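Local atomic coordinates of mannan endo-1,6-alpha-mannosidase (Chaetomium thermophilum, PDB entry 6RY0), a protein that probably cleaves alpha-1,6-mannosidic linkages as a calcium-binding glycoside hydrolase family 76 enzyme and is implicated in transfer of GPI-anchored glycoproteins into fungal cell walls. Residues A[233-244]-A[255-264]. Sequence-based numbering, arbitrary orientation. Where two conformers were deposited one is given.
Sequences GYIDHETWAVYD and INRAQFSYNA
Asp244 and Tyr243 pack against segment 255-264 where, in the (alpha/alpha)6 barrel of glycoside hydrolase family 76, the loop after helix 216-231 runs toward the short strand 245-247 and passes the N-terminus of helix 261-278. One direct hydrogen bond joins the two backbones: Asp244 N donates to Asn256 O (2.9 Å). The Asp244 carboxylate is swung anti to its own N (chi1 -164°) and lies beside the Asn256 amide, but the two share no hydrogen bond; Asp244 OD2 and Asn256 ND2 each pair with the Tyr193 hydroxyl. Asp244 OD1 meets the edge of the Phe260 ring at CD2 (3.3 Å) and is bridged by one water to Tyr262 OH and, more weakly, by another to Asn263 ND2. The Tyr243 ring carries Arg257 CG, in one of the two Arg257 conformers, over the centre of one face, a CH-pi contact (3.8 Å to the centroid), while Ile255 CG2 touches Tyr243 CB at 3.6 Å. The ring's hydroxyl donates to Asp236 OD2 (2.6 Å), tying the ring to the carboxylate whose OD1 accepts from Glu238 N (an Asx turn) and Thr239 N. A leucine in place of Tyr243 would probably leave Arg257 CG without its aromatic bed and Asp236 OD2 without this donor. Deeper in, Val242 CG2 packs on Ala264 CB and Val242 CG1 on Asn263 CB (3.9 Å). At the Val242 carbonyl, one water donates to Val242 O and Ala258 O and accepts from Phe260 N and Asn263 ND2 (both 3.0 Å).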
ATOM      1  N   GLY A 233       4.553 -19.086 -10.393  1.00  8.61           N
ATOM      2  CA  GLY A 233       5.945 -18.982 -10.033  1.00  8.91           C
ATOM      3  C   GLY A 233       6.414 -17.570  -9.768  1.00  8.00           C
ATOM      4  O   GLY A 233       7.611 -17.335  -9.649  1.00  8.24           O
ATOM      5  N   TYR A 234       5.486 -16.632  -9.596  1.00  7.49           N
ATOM      6  CA  TYR A 234       5.859 -15.305  -9.140  1.00  7.41           C
ATOM      7  C   TYR A 234       6.321 -15.365  -7.688  1.00  7.42           C
ATOM      8  O   TYR A 234       7.113 -14.517  -7.269  1.00  8.64           O
ATOM      9  CB  TYR A 234       4.759 -14.276  -9.334  1.00  7.85           C
ATOM     10  CG  TYR A 234       4.331 -14.007 -10.757  1.00  7.91           C
ATOM     11  CD1 TYR A 234       4.969 -14.556 -11.879  1.00  8.03           C
ATOM     12  CD2 TYR A 234       3.228 -13.232 -10.985  1.00  8.40           C
ATOM     13  CE1 TYR A 234       4.499 -14.317 -13.147  1.00  8.76           C
ATOM     14  CE2 TYR A 234       2.738 -12.996 -12.252  1.00  8.71           C
ATOM     15  CZ  TYR A 234       3.371 -13.543 -13.348  1.00  8.59           C
ATOM     16  OH  TYR A 234       2.886 -13.391 -14.637  1.00 10.06           O
ATOM     17  N   ILE A 235       5.821 -16.322  -6.914  1.00  7.23           N
ATOM     18  CA  ILE A 235       6.392 -16.689  -5.631  1.00  7.02           C
ATOM     19  C   ILE A 235       7.319 -17.856  -5.915  1.00  7.08           C
ATOM     20  O   ILE A 235       6.886 -18.881  -6.434  1.00  8.21           O
ATOM     21  CB  ILE A 235       5.340 -17.102  -4.622  1.00  7.81           C
ATOM     22  CG1 ILE A 235       4.298 -16.004  -4.417  1.00  8.40           C
ATOM     23  CG2 ILE A 235       6.016 -17.506  -3.313  1.00  8.72           C
ATOM     24  CD1 ILE A 235       3.075 -16.483  -3.637  1.00  9.25           C
ATOM     25  N   ASP A 236       8.603 -17.700  -5.565  1.00  7.56           N
ATOM     26  CA  ASP A 236       9.579 -18.757  -5.809  1.00  8.01           C
ATOM     27  C   ASP A 236       9.286 -19.934  -4.887  1.00  8.05           C
ATOM     28  O   ASP A 236       9.239 -19.763  -3.663  1.00  8.45           O
ATOM     29  CB  ASP A 236      10.989 -18.191  -5.586  1.00  8.32           C
ATOM     30  CG  ASP A 236      12.046 -19.133  -6.069  1.00  9.11           C
ATOM     31  OD1 ASP A 236      12.225 -20.220  -5.468  1.00  9.61           O
ATOM     32  OD2 ASP A 236      12.727 -18.819  -7.060  1.00 11.20           O
ATOM     33  N   HIS A 237       9.115 -21.130  -5.443  1.00  8.16           N
ATOM     34  CA  HIS A 237       8.740 -22.279  -4.642  1.00  8.77           C
ATOM     35  C   HIS A 237       9.841 -22.743  -3.709  1.00  9.75           C
ATOM     36  O   HIS A 237       9.558 -23.466  -2.770  1.00 12.20           O
ATOM     37  CB  HIS A 237       8.381 -23.459  -5.545  1.00  9.10           C
ATOM     38  CG  HIS A 237       7.141 -23.254  -6.338  1.00  8.67           C
ATOM     39  ND1 HIS A 237       6.417 -24.309  -6.854  1.00  8.85           N
ATOM     40  CD2 HIS A 237       6.462 -22.129  -6.674  1.00  8.56           C
ATOM     41  CE1 HIS A 237       5.352 -23.835  -7.480  1.00  9.22           C
ATOM     42  NE2 HIS A 237       5.363 -22.522  -7.404  1.00  9.01           N
ATOM     43  N   GLU A 238      11.083 -22.370  -3.985  0.84  8.54           N
ATOM     44  CA  GLU A 238      12.213 -22.741  -3.158  0.84  8.92           C
ATOM     45  C   GLU A 238      12.521 -21.672  -2.114  0.84  8.38           C
ATOM     46  O   GLU A 238      12.688 -21.952  -0.935  0.84  9.63           O
ATOM     47  CB  GLU A 238      13.444 -23.009  -4.036  0.84 10.62           C
ATOM     48  CG  GLU A 238      14.721 -23.241  -3.226  0.84 14.03           C
ATOM     49  CD  GLU A 238      15.996 -23.270  -4.067  0.84 16.95           C
ATOM     50  OE1 GLU A 238      15.945 -23.121  -5.317  0.84 20.96           O
ATOM     51  OE2 GLU A 238      17.075 -23.418  -3.476  0.84 17.41           O
ATOM     52  N   THR A 239      12.614 -20.429  -2.556  1.00  8.38           N
ATOM     53  CA  THR A 239      13.134 -19.349  -1.700  1.00  8.44           C
ATOM     54  C   THR A 239      12.061 -18.401  -1.172  1.00  7.87           C
ATOM     55  O   THR A 239      12.355 -17.601  -0.276  1.00  7.90           O
ATOM     56  CB  THR A 239      14.167 -18.491  -2.446  1.00  8.41           C
ATOM     57  OG1 THR A 239      13.440 -17.752  -3.442  1.00  8.53           O
ATOM     58  CG2 THR A 239      15.242 -19.351  -3.089  1.00 10.14           C
ATOM     59  N   TRP A 240      10.875 -18.429  -1.753  1.00  7.38           N
ATOM     60  CA  TRP A 240       9.809 -17.510  -1.383  1.00  7.26           C
ATOM     61  C   TRP A 240      10.144 -16.053  -1.659  1.00  7.62           C
ATOM     62  O   TRP A 240       9.445 -15.164  -1.174  1.00  8.52           O
ATOM     63  CB  TRP A 240       9.276 -17.767   0.031  1.00  8.31           C
ATOM     64  CG  TRP A 240       8.494 -19.050   0.064  1.00  8.72           C
ATOM     65  CD1 TRP A 240       8.957 -20.330  -0.081  1.00 10.01           C
ATOM     66  CD2 TRP A 240       7.076 -19.176   0.123  1.00  9.27           C
ATOM     67  NE1 TRP A 240       7.922 -21.226  -0.086  1.00 11.29           N
ATOM     68  CE2 TRP A 240       6.759 -20.539   0.047  1.00 10.86           C
ATOM     69  CE3 TRP A 240       6.035 -18.258   0.233  1.00 11.15           C
ATOM     70  CZ2 TRP A 240       5.445 -21.011   0.097  1.00 13.17           C
ATOM     71  CZ3 TRP A 240       4.734 -18.737   0.267  1.00 13.12           C
ATOM     72  CH2 TRP A 240       4.464 -20.096   0.207  1.00 14.12           C
ATOM     73  N   ALA A 241      11.142 -15.804  -2.498  1.00  7.62           N
ATOM     74  CA  ALA A 241      11.241 -14.534  -3.180  1.00  7.58           C
ATOM     75  C   ALA A 241       9.963 -14.273  -3.967  1.00  7.02           C
ATOM     76  O   ALA A 241       9.293 -15.206  -4.403  1.00  7.91           O
ATOM     77  CB  ALA A 241      12.420 -14.545  -4.136  1.00  8.58           C
ATOM     78  N   VAL A 242       9.664 -12.998  -4.182  1.00  6.95           N
ATOM     79  CA  VAL A 242       8.457 -12.596  -4.887  1.00  6.93           C
ATOM     80  C   VAL A 242       8.833 -11.689  -6.049  1.00  6.71           C
ATOM     81  O   VAL A 242       9.308 -10.550  -5.869  1.00  7.43           O
ATOM     82  CB  VAL A 242       7.442 -11.934  -3.945  1.00  7.05           C
ATOM     83  CG1 VAL A 242       6.188 -11.525  -4.728  1.00  7.56           C
ATOM     84  CG2 VAL A 242       7.074 -12.880  -2.801  1.00  7.32           C
ATOM     85  N   TYR A 243       8.704 -12.237  -7.247  1.00  6.92           N
ATOM     86  CA  TYR A 243       9.107 -11.600  -8.479  1.00  7.43           C
ATOM     87  C   TYR A 243       8.012 -10.650  -8.995  1.00  7.53           C
ATOM     88  O   TYR A 243       6.959 -10.506  -8.395  1.00  7.85           O
ATOM     89  CB  TYR A 243       9.430 -12.697  -9.506  1.00  7.93           C
ATOM     90  CG  TYR A 243      10.478 -13.676  -9.001  1.00  7.99           C
ATOM     91  CD1 TYR A 243      11.680 -13.228  -8.489  1.00  8.62           C
ATOM     92  CD2 TYR A 243      10.230 -15.033  -9.023  1.00  8.51           C
ATOM     93  CE1 TYR A 243      12.627 -14.119  -8.026  1.00  9.69           C
ATOM     94  CE2 TYR A 243      11.161 -15.935  -8.558  1.00  9.44           C
ATOM     95  CZ  TYR A 243      12.378 -15.468  -8.047  1.00  9.74           C
ATOM     96  OH  TYR A 243      13.352 -16.323  -7.571  1.00 10.97           O
ATOM     97  N   ASP A 244       8.307  -9.985 -10.093  1.00  8.14           N
ATOM     98  CA  ASP A 244       7.485  -8.861 -10.517  1.00  8.58           C
ATOM     99  C   ASP A 244       6.316  -9.225 -11.429  1.00  8.26           C
ATOM    100  O   ASP A 244       5.260  -8.615 -11.315  1.00  9.07           O
ATOM    101  CB  ASP A 244       8.347  -7.787 -11.193  1.00  9.29           C
ATOM    102  CG  ASP A 244       7.607  -6.474 -11.294  1.00 10.98           C
ATOM    103  OD1 ASP A 244       7.422  -5.866 -10.204  1.00 12.60           O
ATOM    104  OD2 ASP A 244       7.162  -6.070 -12.395  1.00 12.57           O
ATOM    105  N   ILE A 255       9.452 -14.572 -16.599  1.00 12.61           N
ATOM    106  CA  ILE A 255       9.310 -13.887 -15.313  1.00 12.26           C
ATOM    107  C   ILE A 255      10.366 -12.788 -15.202  1.00 12.21           C
ATOM    108  O   ILE A 255      11.562 -13.014 -15.372  1.00 12.95           O
ATOM    109  CB  ILE A 255       9.409 -14.853 -14.137  1.00 13.55           C
ATOM    110  CG1 ILE A 255       8.226 -15.816 -14.162  1.00 15.45           C
ATOM    111  CG2 ILE A 255       9.397 -14.100 -12.819  1.00 13.58           C
ATOM    112  CD1 ILE A 255       8.307 -16.905 -13.096  1.00 17.02           C
ATOM    113  N   ASN A 256       9.895 -11.594 -14.887  1.00 12.11           N
ATOM    114  CA  ASN A 256      10.743 -10.485 -14.483  1.00 11.94           C
ATOM    115  C   ASN A 256      11.072 -10.705 -13.022  1.00 10.73           C
ATOM    116  O   ASN A 256      10.201 -10.572 -12.164  1.00 10.28           O
ATOM    117  CB  ASN A 256       9.993  -9.185 -14.733  1.00 13.72           C
ATOM    118  CG  ASN A 256      10.703  -7.995 -14.212  1.00 15.37           C
ATOM    119  OD1 ASN A 256      11.771  -8.098 -13.631  1.00 15.11           O
ATOM    120  ND2 ASN A 256      10.087  -6.824 -14.396  1.00 18.27           N
ATOM    121  N   ARG A 257      12.324 -11.078 -12.754  1.00 10.99           N
ATOM    122  CA  ARG A 257      12.721 -11.485 -11.414  0.63 10.73           C
ATOM    123  C   ARG A 257      13.152 -10.317 -10.518  1.00 10.00           C
ATOM    124  O   ARG A 257      13.658 -10.537  -9.425  1.00 10.31           O
ATOM    125  CB  ARG A 257      13.711 -12.672 -11.420  0.63 12.79           C
ATOM    126  CG  ARG A 257      13.039 -14.023 -11.880  0.63 14.56           C
ATOM    127  CD  ARG A 257      13.972 -15.247 -11.810  0.63 16.53           C
ATOM    128  NE  ARG A 257      13.270 -16.482 -12.198  0.63 18.72           N
ATOM    129  CZ  ARG A 257      13.050 -16.867 -13.453  0.63 21.11           C
ATOM    130  NH1 ARG A 257      13.475 -16.120 -14.464  0.63 22.55           N
ATOM    131  NH2 ARG A 257      12.384 -17.992 -13.706  0.63 21.74           N
ATOM    132  N   ALA A 258      12.881  -9.083 -10.941  1.00  9.93           N
ATOM    133  CA  ALA A 258      13.076  -7.962 -10.023  1.00 10.25           C
ATOM    134  C   ALA A 258      12.214  -8.181  -8.787  1.00  8.87           C
ATOM    135  O   ALA A 258      11.035  -8.503  -8.882  1.00  9.50           O
ATOM    136  CB  ALA A 258      12.696  -6.639 -10.678  1.00 11.48           C
ATOM    137  N   GLN A 259      12.818  -7.955  -7.637  1.00  8.21           N
ATOM    138  CA  GLN A 259      12.211  -8.137  -6.313  1.00  7.87           C
ATOM    139  C   GLN A 259      11.982  -6.786  -5.653  1.00  7.56           C
ATOM    140  O   GLN A 259      12.883  -6.233  -5.022  1.00  8.72           O
ATOM    141  CB  GLN A 259      13.083  -9.012  -5.440  1.00  8.26           C
ATOM    142  CG  GLN A 259      13.163 -10.466  -5.907  1.00  8.52           C
ATOM    143  CD  GLN A 259      14.101 -11.266  -5.025  1.00 10.00           C
ATOM    144  OE1 GLN A 259      13.828 -11.424  -3.803  1.00 11.30           O
ATOM    145  NE2 GLN A 259      15.144 -11.766  -5.575  1.00 10.77           N
ATOM    146  N   PHE A 260      10.768  -6.252  -5.804  1.00  7.54           N
ATOM    147  CA  PHE A 260      10.401  -5.006  -5.162  1.00  7.48           C
ATOM    148  C   PHE A 260       9.817  -5.305  -3.789  1.00  7.18           C
ATOM    149  O   PHE A 260       8.988  -6.225  -3.629  1.00  7.68           O
ATOM    150  CB  PHE A 260       9.419  -4.212  -6.018  1.00  8.30           C
ATOM    151  CG  PHE A 260      10.033  -3.711  -7.292  1.00  9.19           C
ATOM    152  CD1 PHE A 260      10.868  -2.615  -7.261  1.00 10.40           C
ATOM    153  CD2 PHE A 260       9.828  -4.349  -8.492  1.00 10.97           C
ATOM    154  CE1 PHE A 260      11.475  -2.167  -8.405  1.00 12.52           C
ATOM    155  CE2 PHE A 260      10.443  -3.902  -9.652  1.00 13.17           C
ATOM    156  CZ  PHE A 260      11.260  -2.822  -9.599  1.00 13.48           C
ATOM    157  N   SER A 261      10.217  -4.511  -2.802  1.00  6.99           N
ATOM    158  CA  SER A 261       9.886  -4.813  -1.421  1.00  7.33           C
ATOM    159  C   SER A 261       8.386  -4.910  -1.191  1.00  7.78           C
ATOM    160  O   SER A 261       7.914  -5.779  -0.443  1.00  8.19           O
ATOM    161  CB  SER A 261      10.490  -3.743  -0.525  1.00  7.73           C
ATOM    162  OG  SER A 261       9.904  -2.476  -0.723  1.00  7.54           O
ATOM    163  N   TYR A 262       7.628  -4.028  -1.827  1.00  8.10           N
ATOM    164  CA  TYR A 262       6.191  -3.965  -1.546  1.00  8.68           C
ATOM    165  C   TYR A 262       5.450  -5.191  -2.044  1.00  7.49           C
ATOM    166  O   TYR A 262       4.359  -5.453  -1.557  1.00  7.93           O
ATOM    167  CB  TYR A 262       5.558  -2.659  -2.063  1.00 11.11           C
ATOM    168  CG  TYR A 262       5.265  -2.527  -3.555  1.00 12.33           C
ATOM    169  CD1 TYR A 262       6.059  -3.122  -4.542  1.00 13.09           C
ATOM    170  CD2 TYR A 262       4.186  -1.775  -3.974  1.00 14.16           C
ATOM    171  CE1 TYR A 262       5.794  -2.968  -5.892  1.00 14.89           C
ATOM    172  CE2 TYR A 262       3.934  -1.612  -5.336  1.00 15.05           C
ATOM    173  CZ  TYR A 262       4.724  -2.229  -6.295  1.00 15.77           C
ATOM    174  OH  TYR A 262       4.469  -2.107  -7.639  1.00 18.07           O
ATOM    175  N   ASN A 263       5.976  -5.907  -3.022  1.00  7.21           N
ATOM    176  CA  ASN A 263       5.305  -7.112  -3.498  1.00  7.35           C
ATOM    177  C   ASN A 263       5.331  -8.207  -2.455  1.00  6.89           C
ATOM    178  O   ASN A 263       4.285  -8.740  -2.048  1.00  6.97           O
ATOM    179  CB  ASN A 263       5.918  -7.604  -4.823  1.00  7.58           C
ATOM    180  CG  ASN A 263       5.324  -6.938  -6.025  1.00  8.74           C
ATOM    181  OD1 ASN A 263       4.142  -6.585  -6.020  1.00 10.05           O
ATOM    182  ND2 ASN A 263       6.104  -6.814  -7.093  1.00  9.26           N
ATOM    183  N   ALA A 264       6.503  -8.545  -1.953  1.00  7.50           N
ATOM    184  CA  ALA A 264       6.583  -9.555  -0.897  1.00  7.10           C
ATOM    185  C   ALA A 264       5.851  -9.080   0.345  1.00  6.59           C
ATOM    186  O   ALA A 264       5.157  -9.866   0.997  1.00  6.77           O
ATOM    187  CB  ALA A 264       8.036  -9.914  -0.581  1.00  8.02           C
TER
HETATM  188  O   HOH W   1       9.397  -8.924  -3.654  1.00  8.54           O
HETATM  189  O   HOH W   2       8.877  -8.054  -7.178  1.00  9.02           O
HETATM  190  O   HOH W   3       4.406  -6.481  -9.697  1.00  9.63           O
HETATM  191  O   HOH W   4       5.710  -3.853  -9.923  1.00 35.41           O